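Long-range contacts in 11R-lipoxygenase (Gersemia fruticosa, PDB 3VF1), which probably adds molecular oxygen to polyunsaturated fatty acids with the help of a non-heme iron, as a calcium-dependent lipoxygenase: residues A38-K43 / I86-N91; V193-E198 / I428-T433; T309-L314 / L377-A382. One frame throughout, in Å; residues are numbered along the deposited sequence.

Interaction 1: A38-K43 / I86-N91; sequences ASVSIK and ITLKEN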
# COMPACT_ATOMS: atom_id res chain seq x y z
N ALA A 38 -17.34 27.75 13.73
CA ALA A 38 -16.44 27.45 12.62
C ALA A 38 -16.37 28.61 11.64
O ALA A 38 -16.06 28.42 10.46
CB ALA A 38 -16.88 26.19 11.91
N SER A 39 -16.67 29.81 12.13
CA SER A 39 -16.66 31.00 11.29
C SER A 39 -15.25 31.34 10.82
O SER A 39 -14.28 31.18 11.57
CB SER A 39 -17.24 32.19 12.06
OG SER A 39 -18.57 31.93 12.47
N VAL A 40 -15.15 31.81 9.59
CA VAL A 40 -13.86 32.20 9.01
C VAL A 40 -14.03 33.46 8.18
O VAL A 40 -15.15 33.95 7.98
CB VAL A 40 -13.28 31.09 8.12
CG1 VAL A 40 -13.05 29.82 8.92
CG2 VAL A 40 -14.20 30.82 6.94
N SER A 41 -12.92 33.99 7.69
CA SER A 41 -12.95 35.14 6.79
C SER A 41 -12.34 34.75 5.45
O SER A 41 -11.42 33.94 5.39
CB SER A 41 -12.19 36.32 7.40
OG SER A 41 -10.83 35.98 7.65
N ILE A 42 -12.87 35.32 4.37
CA ILE A 42 -12.42 34.97 3.02
C ILE A 42 -12.02 36.20 2.21
O ILE A 42 -12.85 37.06 1.91
CB ILE A 42 -13.50 34.18 2.26
CG1 ILE A 42 -13.05 33.92 0.82
CG2 ILE A 42 -14.83 34.93 2.27
CD1 ILE A 42 -13.93 32.95 0.07
N LYS A 43 -10.74 36.28 1.85
CA LYS A 43 -10.24 37.36 1.01
C LYS A 43 -9.98 36.87 -0.41
O LYS A 43 -9.13 36.00 -0.64
CB LYS A 43 -8.94 37.94 1.58
CG LYS A 43 -8.31 39.01 0.70
CD LYS A 43 -7.12 39.68 1.37
CE LYS A 43 -5.95 38.72 1.54
NZ LYS A 43 -4.73 39.41 2.02
N ILE A 86 -8.19 32.24 -3.28
CA ILE A 86 -8.86 32.79 -2.11
C ILE A 86 -8.01 32.51 -0.88
O ILE A 86 -7.21 31.58 -0.87
CB ILE A 86 -10.25 32.15 -1.91
CG1 ILE A 86 -10.11 30.68 -1.48
CG2 ILE A 86 -11.08 32.27 -3.18
CD1 ILE A 86 -11.43 29.97 -1.26
N THR A 87 -8.20 33.31 0.16
CA THR A 87 -7.49 33.11 1.41
C THR A 87 -8.49 32.97 2.55
O THR A 87 -9.44 33.75 2.66
CB THR A 87 -6.53 34.28 1.71
OG1 THR A 87 -5.68 34.50 0.58
CG2 THR A 87 -5.68 33.97 2.93
N LEU A 88 -8.27 31.97 3.40
CA LEU A 88 -9.18 31.67 4.49
C LEU A 88 -8.46 31.79 5.83
O LEU A 88 -7.33 31.32 5.98
CB LEU A 88 -9.77 30.27 4.32
CG LEU A 88 -10.67 30.10 3.10
CD1 LEU A 88 -10.88 28.62 2.79
CD2 LEU A 88 -12.00 30.79 3.32
N LYS A 89 -9.12 32.41 6.80
CA LYS A 89 -8.53 32.63 8.11
C LYS A 89 -9.57 32.39 9.20
O LYS A 89 -10.72 32.80 9.08
CB LYS A 89 -8.00 34.07 8.21
CG LYS A 89 -7.50 34.47 9.59
CD LYS A 89 -6.21 33.76 9.96
CE LYS A 89 -5.77 34.12 11.37
NZ LYS A 89 -4.53 33.39 11.77
N GLU A 90 -9.16 31.72 10.28
CA GLU A 90 -10.06 31.46 11.39
C GLU A 90 -10.60 32.78 11.93
O GLU A 90 -9.85 33.68 12.28
CB GLU A 90 -9.34 30.67 12.49
CG GLU A 90 -8.28 31.45 13.25
CD GLU A 90 -8.85 32.24 14.42
OE1 GLU A 90 -10.05 32.07 14.74
OE2 GLU A 90 -8.10 33.03 15.02
N ASN A 91 -11.93 32.88 11.97
CA ASN A 91 -12.60 34.10 12.39
C ASN A 91 -13.48 33.83 13.60
O ASN A 91 -14.25 34.69 14.03
CB ASN A 91 -13.44 34.66 11.23
CG ASN A 91 -14.13 35.96 11.59
OD1 ASN A 91 -15.33 35.97 11.88
ND2 ASN A 91 -13.39 37.06 11.57

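Interaction 2: V193-E198 / I428-T433; sequences VQFTDE and IMAINT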
# COMPACT_ATOMS: atom_id res chain seq x y z
N VAL A 193 -3.08 15.61 7.19
CA VAL A 193 -2.61 14.27 6.83
C VAL A 193 -2.79 13.27 7.98
O VAL A 193 -2.14 12.23 8.01
CB VAL A 193 -1.13 14.28 6.41
CG1 VAL A 193 -0.93 15.19 5.21
CG2 VAL A 193 -0.24 14.71 7.57
N GLN A 194 -3.68 13.59 8.91
CA GLN A 194 -3.97 12.69 10.02
C GLN A 194 -5.01 11.65 9.61
O GLN A 194 -5.56 11.71 8.51
CB GLN A 194 -4.48 13.47 11.23
CG GLN A 194 -3.41 14.26 11.95
CD GLN A 194 -3.94 15.00 13.16
OE1 GLN A 194 -5.14 14.98 13.43
NE2 GLN A 194 -3.05 15.65 13.89
N PHE A 195 -5.25 10.69 10.49
CA PHE A 195 -6.28 9.68 10.26
C PHE A 195 -7.64 10.35 10.13
O PHE A 195 -7.98 11.24 10.91
CB PHE A 195 -6.31 8.68 11.42
CG PHE A 195 -5.14 7.73 11.43
CD1 PHE A 195 -4.72 7.10 10.27
CD2 PHE A 195 -4.47 7.46 12.61
CE1 PHE A 195 -3.65 6.23 10.28
CE2 PHE A 195 -3.39 6.59 12.63
CZ PHE A 195 -2.99 5.97 11.47
N THR A 196 -8.41 9.92 9.13
CA THR A 196 -9.75 10.46 8.93
C THR A 196 -10.76 9.76 9.85
O THR A 196 -11.94 10.09 9.84
CB THR A 196 -10.20 10.29 7.47
OG1 THR A 196 -10.15 8.91 7.10
CG2 THR A 196 -9.30 11.09 6.54
N ASP A 197 -10.27 8.81 10.63
CA ASP A 197 -11.10 8.12 11.61
C ASP A 197 -10.29 7.89 12.88
O ASP A 197 -9.20 7.33 12.84
CB ASP A 197 -11.60 6.79 11.05
CG ASP A 197 -12.68 6.16 11.91
OD1 ASP A 197 -12.54 6.17 13.15
OD2 ASP A 197 -13.67 5.65 11.34
N GLU A 198 -10.83 8.33 14.01
CA GLU A 198 -10.10 8.30 15.27
C GLU A 198 -9.88 6.88 15.79
O GLU A 198 -8.95 6.63 16.56
CB GLU A 198 -10.83 9.14 16.33
CG GLU A 198 -10.05 9.33 17.62
CD GLU A 198 -8.76 10.10 17.42
OE1 GLU A 198 -7.98 10.23 18.39
OE2 GLU A 198 -8.52 10.58 16.29
N ILE A 428 -0.92 7.70 3.88
CA ILE A 428 0.27 6.86 4.02
C ILE A 428 1.17 7.32 5.17
O ILE A 428 1.77 6.50 5.85
CB ILE A 428 1.08 6.78 2.71
CG1 ILE A 428 2.11 5.65 2.80
CG2 ILE A 428 1.76 8.11 2.42
CD1 ILE A 428 2.82 5.35 1.50
N MET A 429 1.27 8.63 5.37
CA MET A 429 2.10 9.17 6.44
C MET A 429 1.52 8.82 7.81
O MET A 429 2.25 8.45 8.73
CB MET A 429 2.25 10.68 6.31
CG MET A 429 3.35 11.10 5.34
SD MET A 429 3.54 12.89 5.20
CE MET A 429 2.01 13.34 4.39
N ALA A 430 0.20 8.93 7.94
CA ALA A 430 -0.47 8.61 9.20
C ALA A 430 -0.24 7.15 9.59
O ALA A 430 0.21 6.87 10.71
CB ALA A 430 -1.96 8.89 9.09
N ILE A 431 -0.54 6.23 8.68
CA ILE A 431 -0.45 4.80 8.99
C ILE A 431 0.99 4.35 9.26
O ILE A 431 1.22 3.49 10.11
CB ILE A 431 -1.05 3.93 7.86
CG1 ILE A 431 -1.12 2.46 8.30
CG2 ILE A 431 -0.23 4.04 6.58
CD1 ILE A 431 -1.91 2.23 9.56
N ASN A 432 1.95 4.93 8.54
CA ASN A 432 3.35 4.57 8.72
C ASN A 432 3.91 5.07 10.04
O ASN A 432 4.77 4.43 10.64
CB ASN A 432 4.20 5.09 7.56
CG ASN A 432 4.09 4.23 6.33
OD1 ASN A 432 3.22 3.37 6.23
ND2 ASN A 432 4.99 4.46 5.37
N THR A 433 3.43 6.22 10.49
CA THR A 433 3.84 6.76 11.78
C THR A 433 3.35 5.84 12.89
O THR A 433 4.07 5.58 13.85
CB THR A 433 3.29 8.18 12.01
OG1 THR A 433 3.80 9.07 11.01
CG2 THR A 433 3.70 8.69 13.39
O HOH W 1 -1.48 10.51 6.27

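Interaction 3: T309-L314 / L377-A382; sequences TDYKIL and LWLRCA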
# COMPACT_ATOMS: atom_id res chain seq x y z
N THR A 309 11.42 -21.32 -5.44
CA THR A 309 11.28 -20.26 -4.45
C THR A 309 12.43 -20.34 -3.45
O THR A 309 12.43 -21.19 -2.56
CB THR A 309 9.95 -20.36 -3.68
OG1 THR A 309 9.86 -21.63 -3.02
CG2 THR A 309 8.76 -20.19 -4.62
N ASP A 310 13.41 -19.45 -3.60
CA ASP A 310 14.60 -19.47 -2.76
C ASP A 310 14.55 -18.37 -1.71
O ASP A 310 14.50 -17.18 -2.05
CB ASP A 310 15.85 -19.29 -3.64
CG ASP A 310 17.14 -19.39 -2.85
OD1 ASP A 310 17.09 -19.28 -1.60
OD2 ASP A 310 18.21 -19.56 -3.47
N TYR A 311 14.56 -18.76 -0.44
CA TYR A 311 14.48 -17.80 0.66
C TYR A 311 15.83 -17.61 1.34
O TYR A 311 15.93 -17.54 2.56
CB TYR A 311 13.42 -18.26 1.66
CG TYR A 311 12.04 -18.28 1.06
CD1 TYR A 311 11.58 -19.38 0.36
CD2 TYR A 311 11.19 -17.18 1.18
CE1 TYR A 311 10.32 -19.39 -0.21
CE2 TYR A 311 9.94 -17.19 0.62
CZ TYR A 311 9.51 -18.29 -0.07
OH TYR A 311 8.25 -18.30 -0.63
N LYS A 312 16.87 -17.52 0.52
CA LYS A 312 18.23 -17.28 1.01
C LYS A 312 18.30 -16.04 1.90
O LYS A 312 19.12 -15.98 2.82
CB LYS A 312 19.18 -17.10 -0.18
CG LYS A 312 20.61 -16.80 0.22
CD LYS A 312 21.52 -16.78 -1.00
CE LYS A 312 22.98 -16.59 -0.60
NZ LYS A 312 23.89 -16.69 -1.78
N ILE A 313 17.45 -15.06 1.64
CA ILE A 313 17.52 -13.78 2.34
C ILE A 313 17.30 -13.93 3.85
O ILE A 313 17.71 -13.07 4.62
CB ILE A 313 16.52 -12.76 1.76
CG1 ILE A 313 16.80 -11.37 2.33
CG2 ILE A 313 15.08 -13.18 2.06
CD1 ILE A 313 16.06 -10.25 1.62
N LEU A 314 16.65 -15.01 4.26
CA LEU A 314 16.40 -15.25 5.68
C LEU A 314 17.66 -15.67 6.42
O LEU A 314 17.69 -15.72 7.65
CB LEU A 314 15.31 -16.31 5.85
CG LEU A 314 13.89 -15.84 5.57
CD1 LEU A 314 12.92 -17.01 5.56
CD2 LEU A 314 13.46 -14.80 6.59
N LEU A 377 4.79 -26.88 5.46
CA LEU A 377 4.46 -25.88 6.46
C LEU A 377 5.65 -24.96 6.73
O LEU A 377 5.48 -23.75 6.90
CB LEU A 377 4.01 -26.54 7.77
CG LEU A 377 2.64 -27.23 7.71
CD1 LEU A 377 2.42 -28.10 8.94
CD2 LEU A 377 1.53 -26.20 7.58
N TRP A 378 6.85 -25.53 6.75
CA TRP A 378 8.06 -24.75 7.01
C TRP A 378 8.42 -23.85 5.83
O TRP A 378 9.02 -22.79 6.02
CB TRP A 378 9.23 -25.67 7.35
CG TRP A 378 9.22 -26.13 8.78
CD1 TRP A 378 8.70 -27.30 9.28
CD2 TRP A 378 9.76 -25.43 9.91
NE1 TRP A 378 8.89 -27.36 10.63
CE2 TRP A 378 9.53 -26.23 11.05
CE3 TRP A 378 10.42 -24.20 10.06
CZ2 TRP A 378 9.94 -25.83 12.32
CZ3 TRP A 378 10.81 -23.82 11.33
CH2 TRP A 378 10.57 -24.63 12.44
N LEU A 379 8.06 -24.26 4.63
CA LEU A 379 8.29 -23.44 3.44
C LEU A 379 7.37 -22.23 3.45
O LEU A 379 7.79 -21.11 3.13
CB LEU A 379 8.07 -24.27 2.17
CG LEU A 379 8.32 -23.54 0.85
CD1 LEU A 379 9.78 -23.12 0.72
CD2 LEU A 379 7.92 -24.42 -0.33
N ARG A 380 6.11 -22.44 3.82
CA ARG A 380 5.14 -21.36 3.89
C ARG A 380 5.48 -20.39 5.02
O ARG A 380 5.27 -19.18 4.89
CB ARG A 380 3.73 -21.93 4.11
CG ARG A 380 3.20 -22.72 2.94
CD ARG A 380 2.95 -21.83 1.74
NE ARG A 380 1.90 -20.85 2.00
CZ ARG A 380 1.68 -19.76 1.26
NH1 ARG A 380 2.45 -19.50 0.21
NH2 ARG A 380 0.70 -18.93 1.58
N CYS A 381 5.99 -20.91 6.12
CA CYS A 381 6.35 -20.07 7.25
C CYS A 381 7.42 -19.07 6.84
O CYS A 381 7.34 -17.89 7.19
CB CYS A 381 6.85 -20.92 8.42
SG CYS A 381 7.03 -20.00 9.97
N ALA A 382 8.41 -19.54 6.09
CA ALA A 382 9.45 -18.66 5.56
C ALA A 382 8.83 -17.59 4.68
O ALA A 382 9.20 -16.41 4.75
CB ALA A 382 10.47 -19.47 4.78

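Interaction 1: A38-K43 / I86-N91
Val-40 to Lys-43 run antiparallel to Ile-86 to Glu-90 as central strands of one sheet of the PLAT beta sandwich, their axes 4.6 Å apart at the closest point and their directions 159° apart. Two hydrogen-bonded pairs clamp the ladder. In the first, Ser-41 N gives a bond of 2.9 Å to Lys-89 O and Lys-89 N returns one to Ser-41 O; in the second, Lys-43 and Thr-87 do the same. Beyond Glu-90 the chain leaves the strand, and Asn-91 N still donates to Ser-39 O at 2.9 Å. There Asn-91 CB presses on the backbone of Val-40, 3.3 Å from its C. On the apolar face Ile-42 and Leu-88 run alongside each other into the sandwich; with Leu-88 CG swung to the side of its backbone N (chi1 -65°), CD2 comes 3.9 Å from Ile-42 CB and also meets Val-40 CG2. Ile-42 CD1 touches Ile-86 CD1 at 4.1 Å. This face packs on Ile-101, Val-104 and Ile-106 of the opposing sheet. On the polar face Ser-41 OG rests near Lys-89 CB and makes a weak 3.5 Å bond to Lys-89 O. Ser-39 OG is bonded to Asp-37, close to Asp-58, a predicted calcium ligand. The chemistry is thus two-sided: branched aliphatic groups fill the sandwich interior, while hydroxyls and lysines line the other face.

Interaction 2: V193-E198 / I428-T433
Phe-195 lays one face of its ring over the methyl of Ala-430, joining an irregular loop before helix 208-213 to helix 428-438 of the mainly helical lipoxygenase domain. This CH-pi contact puts Ala-430 CB 3.8 Å from the ring centroid and 29° off the ring normal. The methyl is the bump, and the hollow that takes it is formed by the ring together with the backbone of Val-193 and Gln-194; Val-193 O lies 3.5 Å from Ala-430 CB. The far end of the ring continues across the helix backbone, with Phe-195 CZ 3.4 Å from Ala-430 O. Phe-195 CE1 is close to Ile-431 N. A second bump comes from Met-429: its chain runs extended and then bends at the sulfur (chi3 -68°), bringing CE onto Val-193, 3.6 Å from CG1. Trp-408 of helix 369-410 touches both Val-193 and Met-429. Ile-431, brushed by Phe-195, lies next to the iron ligand His-397, so this packing borders the metal site. Between the two backbones sits one water, which donates to Val-193 O and accepts from Ala-430 N at 2.8 Å.

Interaction 3: T309-L314 / L377-A382
The end of strand 306-310, with the turn that follows it, comes up against one side of helix 377-382, the backbones nearest at Tyr-311 and Ala-382, whose CA atoms are 7.1 Å apart. The helical segment belongs to the long helix 369-410 of the lipoxygenase domain, the same helix that supplies the iron ligands His-392 and His-397 further along. The strand is part of a small antiparallel sheet, where Thr-309 is paired with Gly-334, and the chain then runs on into a short 3-10 segment that includes Leu-314. At that spacing the contact is made by side chains, and it is apolar. Tyr-311 is the central piece. Ala-382 CB lies 4.2 Å over one face of the Tyr-311 ring, nearer its edge than its middle, while Leu-379 comes in obliquely, its CD1 3.9 Å from Tyr-311 CE1. The Leu-379 and Tyr-311 side chains run roughly perpendicular. Leu-379 turns CG opposite its backbone N (chi1 -178°), and its CD1 reaches between Tyr-311 and Thr-309; the same methyl lies 4.0 Å from Thr-309 OG1. Phe-261 of helix 254-263 also packs on Thr-309 and Tyr-311. The phenol oxygen of Tyr-311 is hydrogen-bonded to Asp-383, the residue just after the helical segment, and this bond helps fix where the ring lies on the helix. Leu-314, in the 3-10 segment, reaches back to the same alanine as the ring: its CD1 sits 3.6 Å from Ala-382 CB and 3.8 Å from Ala-382 CA.

In the fold
From the N terminus, interaction 1 closes first: it joins strands 40-46 and 83-90 within the PLAT beta sandwich and is complete before the chain leaves that domain. Interaction 2 then opens in the loop at 193-198 and closes only at 428-433, a loop of more than two hundred residues. Interaction 3 is nested inside that loop, fastening the end of strand 306-310 to helix 369-410. The three do not touch: the centres of interactions 1 and 2 are about 26 Å apart, and those of 2 and 3 about 32 Å. Interactions 1 and 3 lie on opposite sides of the chain's centre, whereas interaction 2 sits nearer the middle, beside the iron site.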